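Local coordinates for protein accelerated-cell-death 11 (Arabidopsis thaliana, PDB 4NT1) that transfers ceramide-1-phosphate and phytoceramide-1-phosphate selectively between membranes, using the all-helical glycolipid transfer protein fold, at residues A[9-14]-A[169-174]. Sequence-based numbering, arbitrary orientation.
Sequences KPLRKI and LKEDEA
Arg12 NE donates to Glu171 OE2 across 2.7 Å, one half of a side-on grip in which each carboxylate oxygen takes one guanidinium nitrogen. The other half runs from Arg12 NH2 to Glu171 OE1, at 2.9 Å. In the all-helical GLTP fold this bidentate salt bridge ties the first turn of helix 10-25 to the turn between helices 162-168 and 173-199, a clear example of a paired charge joining chain regions more than 150 residues apart. Both oxygens offer their syn lone pairs, and the two flat groups are only 14° from coplanar. The N-H...O angle at Arg12 NH2 is 166°, the straighter of the two, with OE1 in the guanidinium plane, whereas OE2 sits somewhat off it. Arg12 reaches this position with its chain extended from CG to NE, while Glu171 bends at chi2 (-73°) to bring its carboxylate round to the arginine edge. Two bonds of this kind should restrict rotation of both groups.

Helix 162-168 ends in a Schellman motif, with Lys170 at positive phi just after it, and Lys170 O accepts a hydrogen bond from Lys9 NZ, 2.7 Å away. On its way there the lysine chain passes Glu171 OE2 with CD and places CE over one face of the Arg12 guanidinium, near the rim. Beneath the polar layer Leu11 turns inward against Leu169, which also touches Leu47 of helix 34-51. The Pro10 ring lies against the Leu169 backbone, Pro10 CD 3.7 Å from Leu169 O, while Pro10 CG comes only to 4.5 Å from Leu169 CD2. The two leucines meet through their methyls, Leu11 CD1 lying 3.8 Å from Leu169 CD1.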
ATOM      1  N   LYS A   9      18.139  -5.479   3.305  1.00 41.23           N
ATOM      2  CA  LYS A   9      16.962  -6.329   3.472  1.00 38.94           C
ATOM      3  C   LYS A   9      15.672  -5.515   3.346  1.00 37.69           C
ATOM      4  O   LYS A   9      15.106  -5.076   4.349  1.00 30.35           O
ATOM      5  CB  LYS A   9      17.003  -7.038   4.827  1.00 38.85           C
ATOM      6  CG  LYS A   9      18.202  -7.957   5.033  1.00 40.46           C
ATOM      7  CD  LYS A   9      18.197  -9.117   4.046  1.00 36.15           C
ATOM      8  CE  LYS A   9      19.231 -10.167   4.430  1.00 39.84           C
ATOM      9  NZ  LYS A   9      19.427 -11.191   3.365  1.00 43.07           N
ATOM     10  N   PRO A  10      15.202  -5.315   2.108  1.00 31.03           N
ATOM     11  CA  PRO A  10      14.052  -4.433   1.855  1.00 31.00           C
ATOM     12  C   PRO A  10      12.771  -4.840   2.585  1.00 25.87           C
ATOM     13  O   PRO A  10      12.037  -3.959   3.036  1.00 25.06           O
ATOM     14  CB  PRO A  10      13.863  -4.517   0.332  1.00 35.00           C
ATOM     15  CG  PRO A  10      14.656  -5.723  -0.105  1.00 36.53           C
ATOM     16  CD  PRO A  10      15.789  -5.837   0.863  1.00 36.64           C
ATOM     17  N   LEU A  11      12.490  -6.139   2.695  1.00 23.87           N
ATOM     18  CA  LEU A  11      11.304  -6.578   3.428  1.00 26.91           C
ATOM     19  C   LEU A  11      11.417  -6.238   4.905  1.00 23.85           C
ATOM     20  O   LEU A  11      10.415  -6.028   5.577  1.00 21.87           O
ATOM     21  CB  LEU A  11      11.094  -8.086   3.299  1.00 22.72           C
ATOM     22  CG  LEU A  11      10.293  -8.577   2.097  1.00 31.89           C
ATOM     23  CD1 LEU A  11      10.035 -10.078   2.217  1.00 29.03           C
ATOM     24  CD2 LEU A  11       8.988  -7.812   2.004  1.00 27.04           C
ATOM     25  N   ARG A  12      12.640  -6.236   5.420  1.00 22.54           N
ATOM     26  CA  ARG A  12      12.846  -5.963   6.837  1.00 25.12           C
ATOM     27  C   ARG A  12      12.719  -4.461   7.116  1.00 23.82           C
ATOM     28  O   ARG A  12      12.223  -4.062   8.164  1.00 21.94           O
ATOM     29  CB  ARG A  12      14.210  -6.502   7.290  1.00 29.17           C
ATOM     30  CG  ARG A  12      14.411  -7.969   6.912  1.00 28.08           C
ATOM     31  CD  ARG A  12      15.631  -8.613   7.575  1.00 36.18           C
ATOM     32  NE  ARG A  12      15.803  -9.985   7.092  1.00 36.00           N
ATOM     33  CZ  ARG A  12      16.639 -10.879   7.611  1.00 42.61           C
ATOM     34  NH1 ARG A  12      17.402 -10.566   8.653  1.00 40.48           N
ATOM     35  NH2 ARG A  12      16.705 -12.096   7.084  1.00 38.94           N
ATOM     36  N   LYS A  13      13.143  -3.632   6.168  1.00 19.24           N
ATOM     37  CA  LYS A  13      12.943  -2.187   6.298  1.00 19.26           C
ATOM     38  C   LYS A  13      11.446  -1.882   6.265  1.00 19.89           C
ATOM     39  O   LYS A  13      10.950  -1.039   7.018  1.00 19.06           O
ATOM     40  CB  LYS A  13      13.658  -1.437   5.174  1.00 24.29           C
ATOM     41  CG  LYS A  13      15.181  -1.551   5.251  1.00 27.61           C
ATOM     42  CD  LYS A  13      15.834  -0.883   4.056  1.00 45.55           C
ATOM     43  CE  LYS A  13      15.430   0.576   3.959  1.00 42.82           C
ATOM     44  NZ  LYS A  13      15.916   1.220   2.705  1.00 49.23           N
ATOM     45  N   ILE A  14      10.732  -2.573   5.386  1.00 18.77           N
ATOM     46  CA  ILE A  14       9.282  -2.440   5.329  1.00 18.51           C
ATOM     47  C   ILE A  14       8.609  -2.875   6.634  1.00 20.08           C
ATOM     48  O   ILE A  14       7.774  -2.154   7.178  1.00 17.95           O
ATOM     49  CB  ILE A  14       8.696  -3.232   4.159  1.00 18.14           C
ATOM     50  CG1 ILE A  14       9.015  -2.516   2.845  1.00 17.62           C
ATOM     51  CG2 ILE A  14       7.196  -3.395   4.338  1.00 19.58           C
ATOM     52  CD1 ILE A  14       8.754  -3.385   1.596  1.00 22.51           C
ATOM     53  N   LEU A 169      14.095  -9.832  -3.107  1.00 27.01           N
ATOM     54  CA  LEU A 169      13.925  -9.274  -1.763  1.00 26.89           C
ATOM     55  C   LEU A 169      15.004  -9.750  -0.783  1.00 29.23           C
ATOM     56  O   LEU A 169      14.996  -9.375   0.387  1.00 30.84           O
ATOM     57  CB  LEU A 169      12.542  -9.616  -1.213  1.00 27.96           C
ATOM     58  CG  LEU A 169      11.382  -9.230  -2.133  1.00 30.29           C
ATOM     59  CD1 LEU A 169      10.075  -9.809  -1.615  1.00 30.62           C
ATOM     60  CD2 LEU A 169      11.302  -7.719  -2.297  1.00 35.88           C
ATOM     61  N   LYS A 170      15.915 -10.585  -1.264  1.00 27.23           N
ATOM     62  CA  LYS A 170      17.050 -11.027  -0.460  1.00 35.53           C
ATOM     63  C   LYS A 170      16.631 -11.821   0.782  1.00 31.83           C
ATOM     64  O   LYS A 170      17.209 -11.645   1.851  1.00 35.73           O
ATOM     65  CB  LYS A 170      17.891  -9.816  -0.035  1.00 32.51           C
ATOM     66  CG  LYS A 170      18.307  -8.907  -1.184  1.00 36.84           C
ATOM     67  CD  LYS A 170      19.269  -9.616  -2.121  1.00 50.46           C
ATOM     68  CE  LYS A 170      19.732  -8.701  -3.249  1.00 62.24           C
ATOM     69  NZ  LYS A 170      20.748  -9.362  -4.123  1.00 72.81           N
ATOM     70  N   GLU A 171      15.633 -12.691   0.641  1.00 27.30           N
ATOM     71  CA  GLU A 171      15.172 -13.517   1.759  1.00 28.25           C
ATOM     72  C   GLU A 171      14.936 -14.958   1.317  1.00 26.60           C
ATOM     73  O   GLU A 171      14.670 -15.210   0.147  1.00 30.99           O
ATOM     74  CB  GLU A 171      13.862 -12.965   2.328  1.00 30.52           C
ATOM     75  CG  GLU A 171      13.908 -11.516   2.818  1.00 27.98           C
ATOM     76  CD  GLU A 171      14.667 -11.358   4.123  1.00 35.95           C
ATOM     77  OE1 GLU A 171      15.147 -12.380   4.658  1.00 33.69           O
ATOM     78  OE2 GLU A 171      14.784 -10.211   4.614  1.00 31.59           O
ATOM     79  N   ASP A 172      15.006 -15.905   2.249  1.00 29.35           N
ATOM     80  CA  ASP A 172      14.521 -17.250   1.957  1.00 31.23           C
ATOM     81  C   ASP A 172      13.062 -17.370   2.400  1.00 28.15           C
ATOM     82  O   ASP A 172      12.518 -16.439   2.995  1.00 30.40           O
ATOM     83  CB  ASP A 172      15.406 -18.343   2.579  1.00 36.07           C
ATOM     84  CG  ASP A 172      15.565 -18.197   4.079  1.00 41.43           C
ATOM     85  OD1 ASP A 172      14.606 -17.771   4.759  1.00 33.17           O
ATOM     86  OD2 ASP A 172      16.660 -18.526   4.583  1.00 45.81           O
ATOM     87  N   GLU A 173      12.427 -18.498   2.097  1.00 26.01           N
ATOM     88  CA  GLU A 173      11.007 -18.671   2.398  1.00 32.52           C
ATOM     89  C   GLU A 173      10.697 -18.394   3.869  1.00 32.54           C
ATOM     90  O   GLU A 173       9.783 -17.638   4.175  1.00 26.84           O
ATOM     91  CB  GLU A 173      10.507 -20.063   1.992  1.00 31.97           C
ATOM     92  CG  GLU A 173      10.216 -20.228   0.497  1.00 36.35           C
ATOM     93  CD  GLU A 173       8.827 -19.737   0.089  1.00 42.48           C
ATOM     94  OE1 GLU A 173       8.059 -19.292   0.972  1.00 32.38           O
ATOM     95  OE2 GLU A 173       8.501 -19.803  -1.121  1.00 36.86           O
ATOM     96  N   ALA A 174      11.461 -18.994   4.777  1.00 30.96           N
ATOM     97  CA  ALA A 174      11.172 -18.848   6.203  1.00 25.88           C
ATOM     98  C   ALA A 174      11.183 -17.388   6.665  1.00 28.68           C
ATOM     99  O   ALA A 174      10.242 -16.935   7.322  1.00 29.67           O
ATOM    100  CB  ALA A 174      12.135 -19.687   7.043  1.00 30.04           C
TER